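Local coordinates for protein nucleoporin NUP159 (Saccharomyces cerevisiae, PDB 1XIP) that serves as a component of the nuclear pore complex, its N-terminal beta-propeller, described here, tethering the helicase Dbp5 to the pore for mRNA export, at residues 36-41 with 103-108; 130-135 with 139-144; 172-177 with 195-200. All coordinates share one frame; numbering follows the deposited sequence.

How the contacts relate
The three contacts follow one another along the chain of a single beta-propeller. Residues 103-108, contact 2 and contact 3 lie in three successive four-stranded sheets, and loop 36-41 reaches the first of them from outside. Contact 1 sets that loop against the turn between strands 99-104 and 107-112, contact 2 pairs the first two strands of the sheet spanning 129-165, and contact 3 links the second and fourth strands of the sheet spanning 167-200. Centres of contacts 1 and 2 lie 9 Å apart, and the two touch through a probable hydrogen bond, Ser39 OG to Phe130 O at 2.7 Å. Contact 3 is centred 16 Å from contact 2, meeting it at Val135 and Asn172, and 25 Å from contact 1.

Contact 1: residues 36-41 with 103-108; sequences PFASLQ and STRNAL
Arg105 reaches across to the backbone at Phe37 and lays one face of its guanidinium group under the carbonyl oxygen there. Phe37 O stands above the guanidinium plane, displaced toward the rim, with Arg105 NH1 its nearest atom at 3.3 Å. The angle is too poor for a hydrogen bond; the oxygen lies over the guanidinium face, where the charge would probably attract it. The aliphatic part of the same side chain does the remaining touching: Arg105 CD lies 4.2 Å from Pro36 CB and 4.3 Å from Ala38 CB. A bend at chi2 (147°) and another at chi3 (84°) carry the chain past these two carbons and turn its flat end to Phe37 O. The phenyl ring of Phe37 leads away from this meeting and packs edge-to-face with Phe276. In the propeller, residues 36-41 belong to the loop linking strand 18-26 to strand 43-46, while Arg105 sits in the tight turn joining strands 99-104 and 107-112 of the blade formed by strands 90-96 to 119-124. Phe37 is the centre of an inverse gamma turn, closed by a weak bond from Ala38 N to Pro36 O (2.7 Å). In the hairpin turn, Thr104 OG1 accepts from Asn106 N at 3.1 Å and from Ala107 N at 3.2 Å, an ST turn and ST motif on one hydroxyl. Arg105 NH1 also gives a weak hydrogen bond to Val129 O, and Asp89 forms a long, weak ion pair with NE. With an alanine here, Val129 O would probably lose this donor, Phe37 O the charge beneath it, and Pro36 and Ala38 their contact with CD.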
loop_
_atom_site.group_PDB
_atom_site.type_symbol
_atom_site.label_atom_id
_atom_site.label_comp_id
_atom_site.label_asym_id
_atom_site.label_seq_id
_atom_site.Cartn_x
_atom_site.Cartn_y
_atom_site.Cartn_z
ATOM N N PRO A 36 -6.577 -12.782 -3.868
ATOM C CA PRO A 36 -6.431 -13.305 -2.503
ATOM C C PRO A 36 -6.953 -12.288 -1.497
ATOM O O PRO A 36 -6.561 -11.123 -1.573
ATOM C CB PRO A 36 -4.918 -13.482 -2.350
ATOM C CG PRO A 36 -4.410 -13.557 -3.724
ATOM C CD PRO A 36 -5.269 -12.623 -4.531
ATOM N N PHE A 37 -7.838 -12.712 -0.593
ATOM C CA PHE A 37 -8.460 -11.812 0.365
ATOM C C PHE A 37 -7.467 -11.383 1.435
ATOM O O PHE A 37 -7.465 -11.888 2.554
ATOM C CB PHE A 37 -9.711 -12.451 0.991
ATOM C CG PHE A 37 -10.623 -11.459 1.666
ATOM C CD1 PHE A 37 -11.265 -10.461 0.931
ATOM C CD2 PHE A 37 -10.830 -11.510 3.033
ATOM C CE1 PHE A 37 -12.096 -9.531 1.562
ATOM C CE2 PHE A 37 -11.660 -10.579 3.668
ATOM C CZ PHE A 37 -12.284 -9.589 2.928
ATOM N N ALA A 38 -6.617 -10.431 1.064
ATOM C CA ALA A 38 -5.563 -9.898 1.923
ATOM C C ALA A 38 -5.162 -8.591 1.313
ATOM O O ALA A 38 -5.531 -8.280 0.169
ATOM C CB ALA A 38 -4.377 -10.831 1.955
ATOM N N SER A 39 -4.421 -7.797 2.045
ATOM C CA SER A 39 -3.912 -6.601 1.438
ATOM C C SER A 39 -2.745 -7.051 0.573
ATOM O O SER A 39 -1.969 -7.917 0.970
ATOM C CB SER A 39 -3.499 -5.613 2.489
ATOM O OG SER A 39 -2.475 -6.148 3.271
ATOM N N LEU A 40 -2.666 -6.537 -0.644
ATOM C CA LEU A 40 -1.704 -7.068 -1.593
ATOM C C LEU A 40 -0.652 -6.034 -1.863
ATOM O O LEU A 40 -0.974 -4.861 -2.024
ATOM C CB LEU A 40 -2.380 -7.470 -2.898
ATOM C CG LEU A 40 -3.660 -8.301 -2.937
ATOM C CD1 LEU A 40 -4.170 -8.336 -4.385
ATOM C CD2 LEU A 40 -3.377 -9.672 -2.489
ATOM N N GLN A 41 0.604 -6.471 -1.914
ATOM C CA GLN A 41 1.720 -5.591 -2.200
ATOM C C GLN A 41 2.610 -6.279 -3.188
ATOM O O GLN A 41 3.724 -6.726 -2.853
ATOM C CB GLN A 41 2.467 -5.280 -0.934
ATOM C CG GLN A 41 1.704 -4.302 -0.075
ATOM C CD GLN A 41 2.347 -4.084 1.254
ATOM O OE1 GLN A 41 3.088 -3.113 1.436
ATOM N NE2 GLN A 41 2.065 -4.981 2.210
ATOM N N SER A 103 5.672 -13.645 -0.209
ATOM C CA SER A 103 4.788 -14.214 0.770
ATOM C C SER A 103 3.428 -14.484 0.177
ATOM O O SER A 103 2.862 -13.636 -0.523
ATOM C CB SER A 103 4.651 -13.270 1.938
ATOM O OG SER A 103 4.092 -13.936 3.038
ATOM N N THR A 104 2.920 -15.685 0.423
ATOM C CA THR A 104 1.492 -15.958 0.261
ATOM C C THR A 104 0.804 -15.721 1.608
ATOM O O THR A 104 1.413 -15.211 2.554
ATOM C CB THR A 104 1.230 -17.432 -0.202
ATOM O OG1 THR A 104 1.607 -18.345 0.843
ATOM C CG2 THR A 104 2.102 -17.833 -1.400
ATOM N N ARG A 105 -0.454 -16.124 1.701
ATOM C CA ARG A 105 -1.180 -16.047 2.951
ATOM C C ARG A 105 -0.628 -17.047 3.980
ATOM O O ARG A 105 -0.718 -16.812 5.201
ATOM C CB ARG A 105 -2.672 -16.275 2.704
ATOM C CG ARG A 105 -3.468 -14.981 2.513
ATOM C CD ARG A 105 -4.646 -15.081 1.553
ATOM N NE ARG A 105 -5.892 -15.600 2.155
ATOM C CZ ARG A 105 -6.435 -15.204 3.334
ATOM N NH1 ARG A 105 -5.837 -14.289 4.107
ATOM N NH2 ARG A 105 -7.576 -15.742 3.749
ATOM N N ASN A 106 -0.032 -18.138 3.490
ATOM C CA ASN A 106 0.308 -19.271 4.353
ATOM C C ASN A 106 1.788 -19.512 4.618
ATOM O O ASN A 106 2.135 -20.213 5.586
ATOM C CB ASN A 106 -0.350 -20.539 3.828
ATOM C CG ASN A 106 -1.843 -20.380 3.685
ATOM O OD1 ASN A 106 -2.576 -20.391 4.671
ATOM N ND2 ASN A 106 -2.305 -20.168 2.445
ATOM N N ALA A 107 2.647 -18.919 3.785
ATOM C CA ALA A 107 4.093 -19.097 3.897
ATOM C C ALA A 107 4.898 -17.950 3.289
ATOM O O ALA A 107 4.415 -17.240 2.419
ATOM C CB ALA A 107 4.511 -20.440 3.269
ATOM N N LEU A 108 6.134 -17.795 3.760
ATOM C CA LEU A 108 7.081 -16.785 3.288
ATOM C C LEU A 108 8.215 -17.477 2.537
ATOM O O LEU A 108 8.680 -18.541 2.967
ATOM C CB LEU A 108 7.664 -16.062 4.498
ATOM C CG LEU A 108 8.200 -14.621 4.484
ATOM C CD1 LEU A 108 9.506 -14.543 5.293
ATOM C CD2 LEU A 108 8.392 -14.022 3.102
#

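Contact 2: residues 130-135 with 139-144; sequences FQLKNV and LVILNS
The Phe130 ring has the backbone of Ser144 over one face: Ser144 CA lies 3.8 Å from the ring centroid, 24° off the normal, a CH-pi contact displaced toward the rim. Asn143 O approaches the same ring obliquely, 3.4 Å from Phe130 CD2, and Phe276 stacks with it from outside the two segments. Phe130 CG is anti to its own carbonyl carbon (chi1 -73°), which carries the ring toward Asn143 and Ser144. The flat amide of Gln131 leads away from the partner strand, and its NE2 bonds to Phe168 O. Along the ladder, Leu142 N donates to Gln131 O at 2.8 Å with an almost straight N-H...O angle of 175°, and Val140 N meets Lys133 O at 2.7 Å. On the face carrying Leu132, Leu139 and Ile141, the branch Leu132 CD2 touches both neighbours, lying 3.6 Å from Ile141 CG1 alongside it and 3.7 Å from Leu139 CD1 across it. Leu142 O takes Phe130 N at 2.8 Å and, weakly, Gln131 N, so two residues face one: a classic beta bulge at the start of an antiparallel hairpin, which forms the first two strands of a four-stranded propeller blade.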
loop_
_atom_site.group_PDB
_atom_site.type_symbol
_atom_site.label_atom_id
_atom_site.label_comp_id
_atom_site.label_asym_id
_atom_site.label_seq_id
_atom_site.Cartn_x
_atom_site.Cartn_y
_atom_site.Cartn_z
ATOM N N PHE A 130 -2.845 -11.281 6.793
ATOM C CA PHE A 130 -3.542 -10.206 6.067
ATOM C C PHE A 130 -2.569 -9.158 5.493
ATOM O O PHE A 130 -2.811 -8.581 4.425
ATOM C CB PHE A 130 -4.512 -9.455 7.004
ATOM C CG PHE A 130 -5.757 -10.215 7.364
ATOM C CD1 PHE A 130 -6.298 -11.190 6.503
ATOM C CD2 PHE A 130 -6.415 -9.941 8.575
ATOM C CE1 PHE A 130 -7.465 -11.899 6.849
ATOM C CE2 PHE A 130 -7.588 -10.631 8.935
ATOM C CZ PHE A 130 -8.115 -11.620 8.069
ATOM N N GLN A 131 -1.505 -8.876 6.246
ATOM C CA GLN A 131 -0.600 -7.781 5.921
ATOM C C GLN A 131 0.808 -8.012 6.411
ATOM O O GLN A 131 1.010 -8.507 7.517
ATOM C CB GLN A 131 -1.115 -6.456 6.487
ATOM C CG GLN A 131 -0.558 -5.232 5.729
ATOM C CD GLN A 131 -0.917 -3.931 6.380
ATOM O OE1 GLN A 131 -2.087 -3.600 6.478
ATOM N NE2 GLN A 131 0.082 -3.193 6.842
ATOM N N LEU A 132 1.772 -7.633 5.578
ATOM C CA LEU A 132 3.179 -7.716 5.910
ATOM C C LEU A 132 3.817 -6.410 5.559
ATOM O O LEU A 132 3.481 -5.809 4.527
ATOM C CB LEU A 132 3.857 -8.793 5.082
ATOM C CG LEU A 132 3.616 -10.243 5.438
ATOM C CD1 LEU A 132 2.893 -10.930 4.314
ATOM C CD2 LEU A 132 4.945 -10.893 5.675
ATOM N N LYS A 133 4.735 -5.964 6.406
ATOM C CA LYS A 133 5.591 -4.837 6.096
ATOM C C LYS A 133 7.010 -5.169 6.486
ATOM O O LYS A 133 7.278 -5.700 7.583
ATOM C CB LYS A 133 5.149 -3.590 6.845
ATOM C CG LYS A 133 4.551 -2.480 5.982
ATOM C CD LYS A 133 5.585 -1.753 5.085
ATOM C CE LYS A 133 4.903 -1.137 3.813
ATOM N NZ LYS A 133 5.786 -1.044 2.570
ATOM N N ASN A 134 7.929 -4.854 5.585
ATOM C CA ASN A 134 9.332 -4.976 5.886
ATOM C C ASN A 134 9.904 -3.635 6.320
ATOM O O ASN A 134 9.654 -2.619 5.671
ATOM C CB ASN A 134 10.079 -5.506 4.679
ATOM C CG ASN A 134 11.569 -5.429 4.854
ATOM O OD1 ASN A 134 12.271 -4.916 3.990
ATOM N ND2 ASN A 134 12.067 -5.926 5.991
ATOM N N VAL A 135 10.646 -3.608 7.423
ATOM C CA VAL A 135 11.232 -2.326 7.833
ATOM C C VAL A 135 12.755 -2.282 7.707
ATOM O O VAL A 135 13.290 -1.557 6.842
ATOM C CB VAL A 135 10.648 -1.735 9.157
ATOM C CG1 VAL A 135 10.460 -2.795 10.219
ATOM C CG2 VAL A 135 11.497 -0.581 9.641
ATOM N N LEU A 139 10.252 -8.380 9.539
ATOM C CA LEU A 139 8.967 -8.435 8.870
ATOM C C LEU A 139 7.894 -8.302 9.880
ATOM O O LEU A 139 7.805 -9.125 10.776
ATOM C CB LEU A 139 8.791 -9.776 8.182
ATOM C CG LEU A 139 8.902 -9.761 6.663
ATOM C CD1 LEU A 139 8.587 -11.139 6.131
ATOM C CD2 LEU A 139 7.960 -8.746 6.089
ATOM N N VAL A 140 7.071 -7.269 9.745
ATOM C CA VAL A 140 5.949 -7.088 10.646
ATOM C C VAL A 140 4.704 -7.689 10.021
ATOM O O VAL A 140 4.371 -7.383 8.890
ATOM C CB VAL A 140 5.717 -5.624 11.017
ATOM C CG1 VAL A 140 4.622 -5.532 12.083
ATOM C CG2 VAL A 140 7.000 -4.990 11.532
ATOM N N ILE A 141 4.022 -8.545 10.774
ATOM C CA ILE A 141 2.993 -9.407 10.219
ATOM C C ILE A 141 1.675 -9.257 10.966
ATOM O O ILE A 141 1.623 -9.382 12.198
ATOM C CB ILE A 141 3.481 -10.889 10.249
ATOM C CG1 ILE A 141 4.611 -11.094 9.239
ATOM C CG2 ILE A 141 2.336 -11.845 9.950
ATOM C CD1 ILE A 141 5.452 -12.314 9.471
ATOM N N LEU A 142 0.608 -8.981 10.222
ATOM C CA LEU A 142 -0.717 -8.982 10.805
ATOM C C LEU A 142 -1.523 -10.218 10.428
ATOM O O LEU A 142 -1.783 -10.486 9.257
ATOM C CB LEU A 142 -1.484 -7.709 10.487
ATOM C CG LEU A 142 -2.927 -7.682 11.015
ATOM C CD1 LEU A 142 -2.990 -7.724 12.552
ATOM C CD2 LEU A 142 -3.626 -6.468 10.488
ATOM N N ASN A 143 -1.927 -10.931 11.473
ATOM C CA ASN A 143 -2.615 -12.207 11.432
ATOM C C ASN A 143 -4.101 -12.141 11.075
ATOM O O ASN A 143 -4.758 -11.101 11.249
ATOM C CB ASN A 143 -2.551 -12.765 12.841
ATOM C CG ASN A 143 -2.267 -14.194 12.869
ATOM O OD1 ASN A 143 -2.935 -14.971 12.210
ATOM N ND2 ASN A 143 -1.269 -14.582 13.648
ATOM N N SER A 144 -4.644 -13.279 10.643
ATOM C CA SER A 144 -6.080 -13.421 10.379
ATOM C C SER A 144 -6.891 -13.500 11.666
ATOM O O SER A 144 -8.127 -13.490 11.641
ATOM C CB SER A 144 -6.352 -14.658 9.525
ATOM O OG SER A 144 -6.389 -15.826 10.328
#

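Contact 3: residues 172-177 with 195-200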
loop_
_atom_site.group_PDB
_atom_site.type_symbol
_atom_site.label_atom_id
_atom_site.label_comp_id
_atom_site.label_asym_id
_atom_site.label_seq_id
_atom_site.Cartn_x
_atom_site.Cartn_y
_atom_site.Cartn_z
ATOM N N ASN A 172 10.651 3.580 9.454
ATOM C CA ASN A 172 11.896 3.266 10.113
ATOM C C ASN A 172 11.904 3.514 11.625
ATOM O O ASN A 172 12.696 2.913 12.339
ATOM C CB ASN A 172 13.031 4.037 9.468
ATOM C CG ASN A 172 14.345 3.359 9.663
ATOM O OD1 ASN A 172 15.064 3.639 10.627
ATOM N ND2 ASN A 172 14.665 2.424 8.772
ATOM N N SER A 173 11.020 4.390 12.106
ATOM C CA SER A 173 11.076 4.842 13.501
ATOM C C SER A 173 9.747 4.844 14.252
ATOM O O SER A 173 9.722 5.076 15.456
ATOM C CB SER A 173 11.724 6.220 13.579
ATOM O OG SER A 173 11.035 7.139 12.760
ATOM N N GLN A 174 8.649 4.563 13.548
ATOM C CA GLN A 174 7.316 4.566 14.158
ATOM C C GLN A 174 6.496 3.327 13.787
ATOM O O GLN A 174 6.682 2.757 12.716
ATOM C CB GLN A 174 6.578 5.819 13.726
ATOM C CG GLN A 174 5.428 6.232 14.608
ATOM C CD GLN A 174 4.727 7.465 14.058
ATOM O OE1 GLN A 174 5.168 8.038 13.045
ATOM N NE2 GLN A 174 3.643 7.890 14.720
ATOM N N LEU A 175 5.601 2.916 14.686
ATOM C CA LEU A 175 4.620 1.852 14.421
ATOM C C LEU A 175 3.248 2.285 14.914
ATOM O O LEU A 175 3.056 2.546 16.109
ATOM C CB LEU A 175 5.030 0.526 15.096
ATOM C CG LEU A 175 4.193 -0.788 15.045
ATOM C CD1 LEU A 175 2.996 -0.776 14.128
ATOM C CD2 LEU A 175 5.074 -1.968 14.669
ATOM N N ALA A 176 2.301 2.375 13.985
ATOM C CA ALA A 176 0.921 2.727 14.309
ATOM C C ALA A 176 -0.017 1.513 14.223
ATOM O O ALA A 176 0.156 0.625 13.397
ATOM C CB ALA A 176 0.439 3.834 13.402
ATOM N N VAL A 177 -1.028 1.504 15.073
ATOM C CA VAL A 177 -1.939 0.376 15.180
ATOM C C VAL A 177 -3.385 0.905 15.262
ATOM O O VAL A 177 -3.660 1.871 15.989
ATOM C CB VAL A 177 -1.558 -0.471 16.428
ATOM C CG1 VAL A 177 -2.702 -1.311 16.911
ATOM C CG2 VAL A 177 -0.329 -1.338 16.131
ATOM N N GLU A 195 8.308 1.386 22.133
ATOM C CA GLU A 195 7.865 2.067 23.336
ATOM C C GLU A 195 6.672 2.957 22.999
ATOM O O GLU A 195 6.763 3.804 22.104
ATOM C CB GLU A 195 9.001 2.922 23.918
ATOM C CG GLU A 195 10.166 2.128 24.503
ATOM C CD GLU A 195 10.818 2.819 25.695
ATOM O OE1 GLU A 195 10.127 3.614 26.384
ATOM O OE2 GLU A 195 12.022 2.563 25.947
ATOM N N LYS A 196 5.565 2.764 23.722
ATOM C CA LYS A 196 4.350 3.561 23.537
ATOM C C LYS A 196 4.667 5.050 23.474
ATOM O O LYS A 196 5.346 5.576 24.343
ATOM C CB LYS A 196 3.361 3.284 24.669
ATOM C CG LYS A 196 2.242 2.322 24.298
ATOM C CD LYS A 196 0.859 2.954 24.470
ATOM C CE LYS A 196 0.074 2.253 25.572
ATOM N NZ LYS A 196 -0.579 1.000 25.097
ATOM N N GLN A 197 4.205 5.710 22.425
ATOM C CA GLN A 197 4.432 7.138 22.245
ATOM C C GLN A 197 3.179 7.839 22.747
ATOM O O GLN A 197 3.236 8.622 23.698
ATOM C CB GLN A 197 4.667 7.467 20.758
ATOM C CG GLN A 197 5.958 8.251 20.417
ATOM C CD GLN A 197 6.189 8.395 18.889
ATOM O OE1 GLN A 197 7.285 8.128 18.391
ATOM N NE2 GLN A 197 5.156 8.813 18.163
ATOM N N PHE A 198 2.048 7.539 22.106
ATOM C CA PHE A 198 0.737 8.029 22.533
ATOM C C PHE A 198 -0.399 7.051 22.214
ATOM O O PHE A 198 -0.172 5.970 21.678
ATOM C CB PHE A 198 0.434 9.431 21.970
ATOM C CG PHE A 198 0.778 9.609 20.527
ATOM C CD1 PHE A 198 2.020 10.122 20.154
ATOM C CD2 PHE A 198 -0.146 9.302 19.536
ATOM C CE1 PHE A 198 2.349 10.308 18.807
ATOM C CE2 PHE A 198 0.162 9.484 18.185
ATOM C CZ PHE A 198 1.419 9.987 17.818
ATOM N N GLU A 199 -1.624 7.453 22.549
ATOM C CA GLU A 199 -2.789 6.579 22.519
ATOM C C GLU A 199 -4.026 7.454 22.454
ATOM O O GLU A 199 -4.069 8.502 23.099
ATOM C CB GLU A 199 -2.822 5.761 23.805
ATOM C CG GLU A 199 -3.732 4.552 23.786
ATOM C CD GLU A 199 -3.388 3.567 24.890
ATOM O OE1 GLU A 199 -3.331 3.969 26.081
ATOM O OE2 GLU A 199 -3.166 2.385 24.565
ATOM N N PHE A 200 -5.032 7.043 21.684
ATOM C CA PHE A 200 -6.299 7.772 21.674
ATOM C C PHE A 200 -7.505 6.994 21.150
ATOM O O PHE A 200 -7.361 6.001 20.442
ATOM C CB PHE A 200 -6.163 9.131 20.971
ATOM C CG PHE A 200 -5.666 9.049 19.566
ATOM C CD1 PHE A 200 -6.551 9.087 18.505
ATOM C CD2 PHE A 200 -4.302 8.962 19.300
ATOM C CE1 PHE A 200 -6.092 9.022 17.187
ATOM C CE2 PHE A 200 -3.833 8.895 17.994
ATOM C CZ PHE A 200 -4.733 8.930 16.933
#
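Amide against amide is the closest approach: Gln174 NE2 and Gln197 NE2 come to 3.9 Å, their extended chains crossing at about a right angle and the amide planes turned 37° apart. For Gln174, a CG anti to the backbone N (chi1 -159°) and a straight chain beyond it bring the amide nearer to strand 193-200. Gln174 NE2 also comes within 4.4 Å of Phe198 CZ, oblique to the ring, a loose contact. Phe198 itself stacks with His253 and packs on Phe227. Backbone pairing takes no part, since the nearest CA atoms, those of Gln174 and Gln197, are 9.0 Å apart and strand 184-190 runs between the two strands in the blade's sheet. Gln197 and Phe198 both face Ser186 in a classic beta bulge; Gln197 points toward 172-177, and the end of the Phe198 side chain comes nearer. The one salt bridge is internal to 195-200, from Lys196 NZ to Glu199 OE2 at 3.0 Å, with the nitrogen above the carboxylate plane. As modelled, the two nearest amide atoms are both donors, and no hydrogen bond spans the segments. Gln174 NE2 bonds instead to Ser186 OG and weakly to Pro224 O, so this buried amide is satisfied outside the two segments and the contact across them is one of van der Waals proximity.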